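Local coordinates for phosphodiesterase (PDB 5H2Q), which is an all-helical phosphodiesterase of the HD clan from Trypanosoma brucei that carries zinc and magnesium ions, at residues A[17-22]-A[44-49]; A[111-116]-A[220-225]; A[213-218]-A[310-315]. All blocks are in the same frame, centred on the assembly; numbering follows the deposited sequence.

Contact 1 (A[17-22]-A[44-49]); sequences LRIEFP and LDVAAA
Ile19 lies flush against Ala49, its branched CB 3.6 Å from the CB of Ala49 and its CG2 methyl at 3.8 Å from that same carbon. The other branch reaches further along helix 43-58. With CG1 anti to the carbonyl carbon (chi1 -56°) and the chain then extended (chi2 167°), CD1 is carried back by one turn, where it rests 3.7 Å from the backbone carbon Asp45 C and alongside the CG2 methyl of Val46. One isoleucine thus spans Asp45 and Val46 and, one turn later, Ala49. Phe21, two residues on, adds its ring, which comes edge first. Phe21 CE2 is 3.7 Å from Ala49 O. Phe21 CZ is 3.9 Å from both Val46 O and the CB of Ala49, and CE1 meets the CG1 methyl of Val46. The two carbonyl oxygens lie near the plane of the ring, beyond its rim, so they face the weakly positive C-H edge and not the electron-rich faces; this probably gives a slight electrostatic gain. The Ala49 methyl is met by both Ile19 and Phe21. Val16 of helix 10-17 also touches Ala49, and Ile50 touches Phe21. Of the Asp45 side chain, CB meets Ile19 CD1, while the carboxylate forms a salt bridge with Arg79 of helix 68-80. The N-terminal loop is thereby laid against a helix at the periphery of the all-helical fold; the centre of the contact lies about 19 Å from the centre of the chain. No hydrogen bond joins 17-22 to 44-49, so their mutual hold rests mainly on apolar packing, with the ring edge against two carbonyl oxygens as a minor polar part and other polar links left to neighbours such as Arg53, which binds Leu17 O.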
# COMPACT_ATOMS: atom_id res chain seq x y z
N LEU A 17 -4.51 -6.65 21.08
CA LEU A 17 -4.47 -8.10 21.27
C LEU A 17 -5.85 -8.68 21.49
O LEU A 17 -6.17 -9.74 20.97
CB LEU A 17 -3.58 -8.48 22.48
CG LEU A 17 -2.13 -8.87 22.23
CD1 LEU A 17 -1.30 -8.71 23.50
CD2 LEU A 17 -2.00 -10.32 21.73
N ARG A 18 -6.66 -7.96 22.27
CA ARG A 18 -8.00 -8.35 22.68
C ARG A 18 -9.06 -8.25 21.58
O ARG A 18 -10.18 -8.69 21.83
CB ARG A 18 -8.39 -7.52 23.93
CG ARG A 18 -8.33 -8.31 25.25
CD ARG A 18 -6.96 -8.86 25.61
NE ARG A 18 -6.91 -9.37 26.99
CZ ARG A 18 -6.58 -8.64 28.05
NH1 ARG A 18 -6.27 -7.35 27.92
NH2 ARG A 18 -6.56 -9.19 29.26
N ILE A 19 -8.72 -7.77 20.35
CA ILE A 19 -9.74 -7.65 19.30
C ILE A 19 -9.77 -8.86 18.34
O ILE A 19 -8.76 -9.20 17.72
CB ILE A 19 -9.59 -6.30 18.54
CG1 ILE A 19 -9.65 -5.09 19.51
CG2 ILE A 19 -10.60 -6.17 17.37
CD1 ILE A 19 -9.20 -3.79 18.88
N GLU A 20 -10.95 -9.46 18.16
CA GLU A 20 -11.09 -10.61 17.26
C GLU A 20 -12.22 -10.39 16.25
O GLU A 20 -13.07 -9.52 16.48
CB GLU A 20 -11.25 -11.92 18.06
CG GLU A 20 -9.93 -12.46 18.57
CD GLU A 20 -9.99 -13.80 19.28
OE1 GLU A 20 -10.09 -14.83 18.58
OE2 GLU A 20 -9.89 -13.81 20.53
N PHE A 21 -12.23 -11.17 15.15
CA PHE A 21 -13.21 -10.99 14.07
C PHE A 21 -13.88 -12.31 13.69
O PHE A 21 -13.80 -12.70 12.54
CB PHE A 21 -12.54 -10.36 12.83
CG PHE A 21 -11.75 -9.11 13.15
CD1 PHE A 21 -12.40 -7.89 13.35
CD2 PHE A 21 -10.36 -9.14 13.23
CE1 PHE A 21 -11.67 -6.74 13.67
CE2 PHE A 21 -9.64 -7.99 13.57
CZ PHE A 21 -10.30 -6.81 13.80
N PRO A 22 -14.56 -13.00 14.62
CA PRO A 22 -15.19 -14.29 14.25
C PRO A 22 -16.32 -14.20 13.23
O PRO A 22 -16.52 -15.16 12.49
CB PRO A 22 -15.67 -14.85 15.59
CG PRO A 22 -15.78 -13.66 16.48
CD PRO A 22 -14.75 -12.69 16.06
N LEU A 44 -8.22 2.94 15.32
CA LEU A 44 -6.79 2.65 15.12
C LEU A 44 -6.40 1.29 15.75
O LEU A 44 -5.53 0.60 15.23
CB LEU A 44 -5.90 3.78 15.65
CG LEU A 44 -5.91 5.10 14.88
CD1 LEU A 44 -5.17 6.19 15.69
CD2 LEU A 44 -5.29 4.94 13.46
N ASP A 45 -7.06 0.90 16.86
CA ASP A 45 -6.82 -0.40 17.49
C ASP A 45 -7.38 -1.53 16.59
O ASP A 45 -6.70 -2.52 16.39
CB ASP A 45 -7.47 -0.45 18.88
CG ASP A 45 -6.76 0.38 19.93
OD1 ASP A 45 -5.56 0.70 19.73
OD2 ASP A 45 -7.37 0.65 20.98
N VAL A 46 -8.61 -1.35 16.04
CA VAL A 46 -9.25 -2.32 15.12
C VAL A 46 -8.39 -2.47 13.85
O VAL A 46 -8.17 -3.60 13.42
CB VAL A 46 -10.71 -1.91 14.83
CG1 VAL A 46 -11.27 -2.59 13.57
CG2 VAL A 46 -11.60 -2.19 16.05
N ALA A 47 -7.88 -1.33 13.26
CA ALA A 47 -6.99 -1.33 12.09
C ALA A 47 -5.75 -2.17 12.38
O ALA A 47 -5.44 -3.06 11.59
CB ALA A 47 -6.61 0.09 11.69
N ALA A 48 -5.08 -1.95 13.54
CA ALA A 48 -3.91 -2.73 13.94
C ALA A 48 -4.29 -4.21 14.15
O ALA A 48 -3.56 -5.10 13.70
CB ALA A 48 -3.27 -2.14 15.19
N ALA A 49 -5.44 -4.48 14.81
CA ALA A 49 -5.87 -5.88 15.00
C ALA A 49 -6.18 -6.59 13.65
O ALA A 49 -5.96 -7.79 13.54
CB ALA A 49 -7.09 -5.95 15.91

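Contact 2 (A[111-116]-A[220-225]); sequences EKLTEL and TSYNVD
Tyr222 reaches across to the backbone of Lys112 and gives its phenol proton to Lys112 O, with Tyr222 OH only 2.6 Å from that oxygen. The donor lies in the carbonyl plane at a C=O...O angle of 146°, and the acceptor in turn lies in the plane of the tyrosine ring. Having CG anti to the backbone N (chi1 -174°) points the phenol away from its own loop and toward 111-116. Close packing continues beside the bond: Lys112 CB, 3.7 Å from Tyr222 CE2, and Lys112 CD pass obliquely beside the CE2 rim, displaced to one side of the ring plane, while Val224 N lies over the other face. Thr233 OG1 is also hydrogen-bonded to the phenol oxygen, so the hydroxyl joins the Lys112 carbonyl to helix 227-242. That carbonyl comes just ahead of a helix start. Thr114 is the N-cap of helix 115-127, its side chain capping a backbone N of the first turn while Glu117 OE1 takes the N-H of Thr114: a capping box, in a fold whose regular elements are all helices. The solvent side is made by one methyl of the exposed Val224: CG1 sits close to Lys112 O, at 3.3 Å, and 3.9 Å from Glu111 O, but meets no facing side chain. Glu111 turns its carboxylate away from 220-225. The lysine chain bends at chi2 (-64°), touches Cys313 and carries its amino end away from 220-225, whereas Leu113 is buried on the inner side against Arg230 and Met234 of helix 227-242.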
# COMPACT_ATOMS: atom_id res chain seq x y z
N GLU A 111 1.09 -18.63 -6.04
CA GLU A 111 1.81 -19.61 -6.87
C GLU A 111 3.02 -19.01 -7.60
O GLU A 111 3.94 -19.75 -7.97
CB GLU A 111 0.88 -20.22 -7.92
CG GLU A 111 -0.36 -20.87 -7.32
CD GLU A 111 -1.16 -21.67 -8.32
OE1 GLU A 111 -1.28 -21.19 -9.48
OE2 GLU A 111 -1.63 -22.78 -7.98
N LYS A 112 3.00 -17.67 -7.81
CA LYS A 112 4.05 -16.96 -8.54
C LYS A 112 5.19 -16.46 -7.64
O LYS A 112 6.15 -15.88 -8.15
CB LYS A 112 3.45 -15.75 -9.28
CG LYS A 112 2.10 -15.96 -10.01
CD LYS A 112 2.19 -16.97 -11.14
CE LYS A 112 0.90 -17.01 -11.91
NZ LYS A 112 0.83 -18.22 -12.76
N LEU A 113 5.06 -16.64 -6.30
CA LEU A 113 6.04 -16.17 -5.34
C LEU A 113 6.32 -17.22 -4.31
O LEU A 113 5.46 -18.05 -4.04
CB LEU A 113 5.46 -14.93 -4.59
CG LEU A 113 5.24 -13.65 -5.42
CD1 LEU A 113 4.62 -12.56 -4.56
CD2 LEU A 113 6.57 -13.17 -6.07
N THR A 114 7.50 -17.18 -3.67
CA THR A 114 7.75 -18.12 -2.60
C THR A 114 6.94 -17.65 -1.38
O THR A 114 6.56 -16.48 -1.30
CB THR A 114 9.23 -18.19 -2.22
OG1 THR A 114 9.64 -16.94 -1.65
CG2 THR A 114 10.14 -18.59 -3.40
N GLU A 115 6.72 -18.55 -0.43
CA GLU A 115 6.05 -18.26 0.83
C GLU A 115 6.74 -17.12 1.59
O GLU A 115 6.05 -16.23 2.11
CB GLU A 115 6.11 -19.54 1.66
CG GLU A 115 4.94 -19.70 2.58
CD GLU A 115 4.84 -21.13 3.07
OE1 GLU A 115 5.88 -21.73 3.43
OE2 GLU A 115 3.70 -21.61 3.15
N LEU A 116 8.09 -17.11 1.61
CA LEU A 116 8.85 -16.02 2.22
C LEU A 116 8.51 -14.70 1.55
O LEU A 116 8.28 -13.72 2.25
CB LEU A 116 10.38 -16.27 2.19
CG LEU A 116 11.26 -15.13 2.76
CD1 LEU A 116 10.84 -14.73 4.19
CD2 LEU A 116 12.72 -15.46 2.67
N THR A 220 8.37 -13.80 -22.45
CA THR A 220 9.00 -15.12 -22.43
C THR A 220 8.52 -15.76 -21.11
O THR A 220 8.56 -15.09 -20.08
CB THR A 220 10.53 -15.03 -22.49
OG1 THR A 220 10.99 -14.14 -21.46
CG2 THR A 220 11.05 -14.59 -23.85
N SER A 221 8.02 -17.01 -21.17
CA SER A 221 7.47 -17.80 -20.05
C SER A 221 7.98 -17.41 -18.64
O SER A 221 9.19 -17.39 -18.41
CB SER A 221 7.69 -19.29 -20.30
OG SER A 221 7.08 -20.09 -19.29
N TYR A 222 7.03 -17.11 -17.72
CA TYR A 222 7.33 -16.75 -16.32
C TYR A 222 8.22 -17.80 -15.68
O TYR A 222 7.95 -18.98 -15.81
CB TYR A 222 6.04 -16.54 -15.50
CG TYR A 222 6.29 -16.03 -14.10
CD1 TYR A 222 6.90 -14.80 -13.89
CD2 TYR A 222 5.95 -16.79 -12.99
CE1 TYR A 222 7.14 -14.32 -12.60
CE2 TYR A 222 6.20 -16.32 -11.69
CZ TYR A 222 6.80 -15.09 -11.51
OH TYR A 222 7.07 -14.60 -10.25
N ASN A 223 9.34 -17.36 -15.08
CA ASN A 223 10.30 -18.25 -14.45
C ASN A 223 10.30 -18.01 -12.95
O ASN A 223 11.01 -17.13 -12.46
CB ASN A 223 11.70 -18.08 -15.07
CG ASN A 223 12.73 -19.09 -14.62
OD1 ASN A 223 12.42 -20.13 -14.03
ND2 ASN A 223 13.99 -18.82 -14.91
N VAL A 224 9.51 -18.82 -12.21
CA VAL A 224 9.38 -18.75 -10.75
C VAL A 224 10.67 -19.15 -10.05
O VAL A 224 10.80 -18.96 -8.84
CB VAL A 224 8.16 -19.52 -10.20
CG1 VAL A 224 7.50 -18.74 -9.06
CG2 VAL A 224 7.14 -19.84 -11.29
N ASP A 225 11.62 -19.72 -10.81
CA ASP A 225 12.96 -20.08 -10.39
C ASP A 225 13.86 -18.83 -10.47
O ASP A 225 14.90 -18.79 -9.81
CB ASP A 225 13.49 -21.25 -11.27
CG ASP A 225 14.95 -21.66 -11.09
OD1 ASP A 225 15.84 -20.94 -11.60
OD2 ASP A 225 15.19 -22.77 -10.55

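Contact 3 (A[213-218]-A[310-315]); sequences KYLELM and VDACLQ
Next to the wall that Cys313 and Leu314 present to Tyr214, Gln315 NE2 donates to Val310 O at 2.8 Å, tying the chain back onto the last turns of helix 290-312. The bond is moderately bent (151° at the hydrogen); the oxygen lies in the plane of the glutamine amide, whereas the donor stands 43° above the carbonyl plane. It spans the point where the chain leaves the helix at Cys313. Across the contact, Tyr214 points its hydroxyl into the turn: Tyr214 OH is 3.6 Å from Cys313 CB and 3.8 Å from Leu314 CG, with both leucine methyls close behind. At chi1 170° the ring swings out opposite its own backbone N; the side chain also touches Thr233 and Val236 of helix 227-242. Leu215 and Met218 fill the contact beside it. Leu215 CD2 rests 3.8 Å from Ala312 CB, and Met218 CG is 3.9 Å from Cys313 CB, while the methionine chain bends twice and leads its sulfur end away. No hydrogen bond crosses between the segments; the meeting is apolar apart from the phenol oxygen. It is a packing of two helix C-termini, those of 207-217 and 290-312, within the all-helical catalytic-domain fold of the cyclic nucleotide phosphodiesterase family.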
# COMPACT_ATOMS: atom_id res chain seq x y z
N LYS A 213 8.41 -2.99 -17.67
CA LYS A 213 9.52 -3.89 -17.34
C LYS A 213 8.99 -5.28 -16.96
O LYS A 213 9.58 -6.30 -17.35
CB LYS A 213 10.41 -3.32 -16.23
CG LYS A 213 11.73 -4.07 -16.08
CD LYS A 213 12.60 -3.60 -14.92
CE LYS A 213 13.75 -4.57 -14.73
NZ LYS A 213 14.63 -4.19 -13.59
N TYR A 214 7.85 -5.34 -16.26
CA TYR A 214 7.22 -6.59 -15.87
C TYR A 214 6.65 -7.29 -17.09
O TYR A 214 6.93 -8.48 -17.29
CB TYR A 214 6.11 -6.33 -14.82
CG TYR A 214 5.23 -7.52 -14.51
CD1 TYR A 214 5.69 -8.55 -13.68
CD2 TYR A 214 3.91 -7.57 -14.95
CE1 TYR A 214 4.87 -9.64 -13.37
CE2 TYR A 214 3.10 -8.67 -14.67
CZ TYR A 214 3.58 -9.69 -13.86
OH TYR A 214 2.76 -10.76 -13.55
N LEU A 215 5.87 -6.56 -17.92
CA LEU A 215 5.24 -7.08 -19.13
C LEU A 215 6.24 -7.64 -20.14
O LEU A 215 5.91 -8.63 -20.80
CB LEU A 215 4.30 -6.05 -19.79
CG LEU A 215 3.09 -5.57 -18.98
CD1 LEU A 215 2.45 -4.36 -19.64
CD2 LEU A 215 2.06 -6.67 -18.75
N GLU A 216 7.44 -7.06 -20.23
CA GLU A 216 8.47 -7.56 -21.14
C GLU A 216 9.12 -8.82 -20.62
O GLU A 216 9.39 -9.74 -21.42
CB GLU A 216 9.51 -6.50 -21.52
CG GLU A 216 9.42 -6.11 -22.99
CD GLU A 216 9.99 -7.09 -23.99
OE1 GLU A 216 9.27 -8.05 -24.37
OE2 GLU A 216 11.13 -6.87 -24.46
N LEU A 217 9.35 -8.91 -19.29
CA LEU A 217 9.92 -10.13 -18.71
C LEU A 217 8.93 -11.27 -18.87
O LEU A 217 9.35 -12.42 -19.03
CB LEU A 217 10.36 -9.97 -17.24
CG LEU A 217 11.54 -9.03 -16.95
CD1 LEU A 217 11.76 -8.89 -15.46
CD2 LEU A 217 12.85 -9.50 -17.61
N MET A 218 7.61 -10.95 -18.93
CA MET A 218 6.55 -11.94 -19.09
C MET A 218 6.21 -12.29 -20.54
O MET A 218 5.31 -13.11 -20.76
CB MET A 218 5.29 -11.55 -18.32
CG MET A 218 4.94 -12.60 -17.29
SD MET A 218 5.55 -12.29 -15.60
CE MET A 218 7.31 -12.07 -15.80
N VAL A 310 -3.27 -8.92 -15.74
CA VAL A 310 -4.21 -10.06 -15.75
C VAL A 310 -3.98 -10.87 -17.04
O VAL A 310 -3.75 -12.07 -16.96
CB VAL A 310 -5.71 -9.67 -15.54
CG1 VAL A 310 -6.64 -10.84 -15.83
CG2 VAL A 310 -5.96 -9.14 -14.13
N ASP A 311 -3.97 -10.19 -18.21
CA ASP A 311 -3.76 -10.84 -19.50
C ASP A 311 -2.38 -11.48 -19.67
O ASP A 311 -2.30 -12.53 -20.30
CB ASP A 311 -4.06 -9.87 -20.67
CG ASP A 311 -5.50 -9.37 -20.75
OD1 ASP A 311 -6.35 -9.89 -20.00
OD2 ASP A 311 -5.77 -8.44 -21.54
N ALA A 312 -1.31 -10.88 -19.11
CA ALA A 312 0.03 -11.44 -19.27
C ALA A 312 0.34 -12.64 -18.37
O ALA A 312 1.20 -13.46 -18.72
CB ALA A 312 1.09 -10.38 -19.07
N CYS A 313 -0.29 -12.71 -17.17
CA CYS A 313 0.09 -13.73 -16.20
C CYS A 313 -0.91 -13.94 -15.07
O CYS A 313 -1.08 -15.08 -14.66
CB CYS A 313 1.48 -13.41 -15.65
SG CYS A 313 2.14 -14.62 -14.48
N LEU A 314 -1.53 -12.87 -14.55
CA LEU A 314 -2.38 -12.95 -13.34
C LEU A 314 -3.87 -13.18 -13.60
O LEU A 314 -4.71 -12.44 -13.10
CB LEU A 314 -2.14 -11.70 -12.46
CG LEU A 314 -0.68 -11.39 -12.13
CD1 LEU A 314 -0.57 -10.19 -11.19
CD2 LEU A 314 0.05 -12.59 -11.51
N GLN A 315 -4.20 -14.30 -14.30
CA GLN A 315 -5.56 -14.69 -14.65
C GLN A 315 -6.51 -14.73 -13.47
O GLN A 315 -7.68 -14.41 -13.63
CB GLN A 315 -5.59 -16.04 -15.42
CG GLN A 315 -4.74 -16.08 -16.68
CD GLN A 315 -5.43 -15.46 -17.88
OE1 GLN A 315 -6.13 -16.14 -18.64
NE2 GLN A 315 -5.21 -14.17 -18.09

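From the N terminus, contact 1 comes first and is complete in itself: 44-49 comes back onto 17-22 after a short excursion through helix 33-38. Only later does contact 2 open at 111-116, and before it closes at 220-225 contact 3 has begun at 213-218, to end at 310-315. These two therefore cross, with the chain around helix 207-217 feeding both. They also touch, Lys112 CE packing 3.7 Å from Cys313 SG, so the residues just before helix 115-127, the loop 218-226 and the end of helix 290-312 are drawn together. Contact 1 lies across the chain's centre from contact 3, their centres about 36 Å apart.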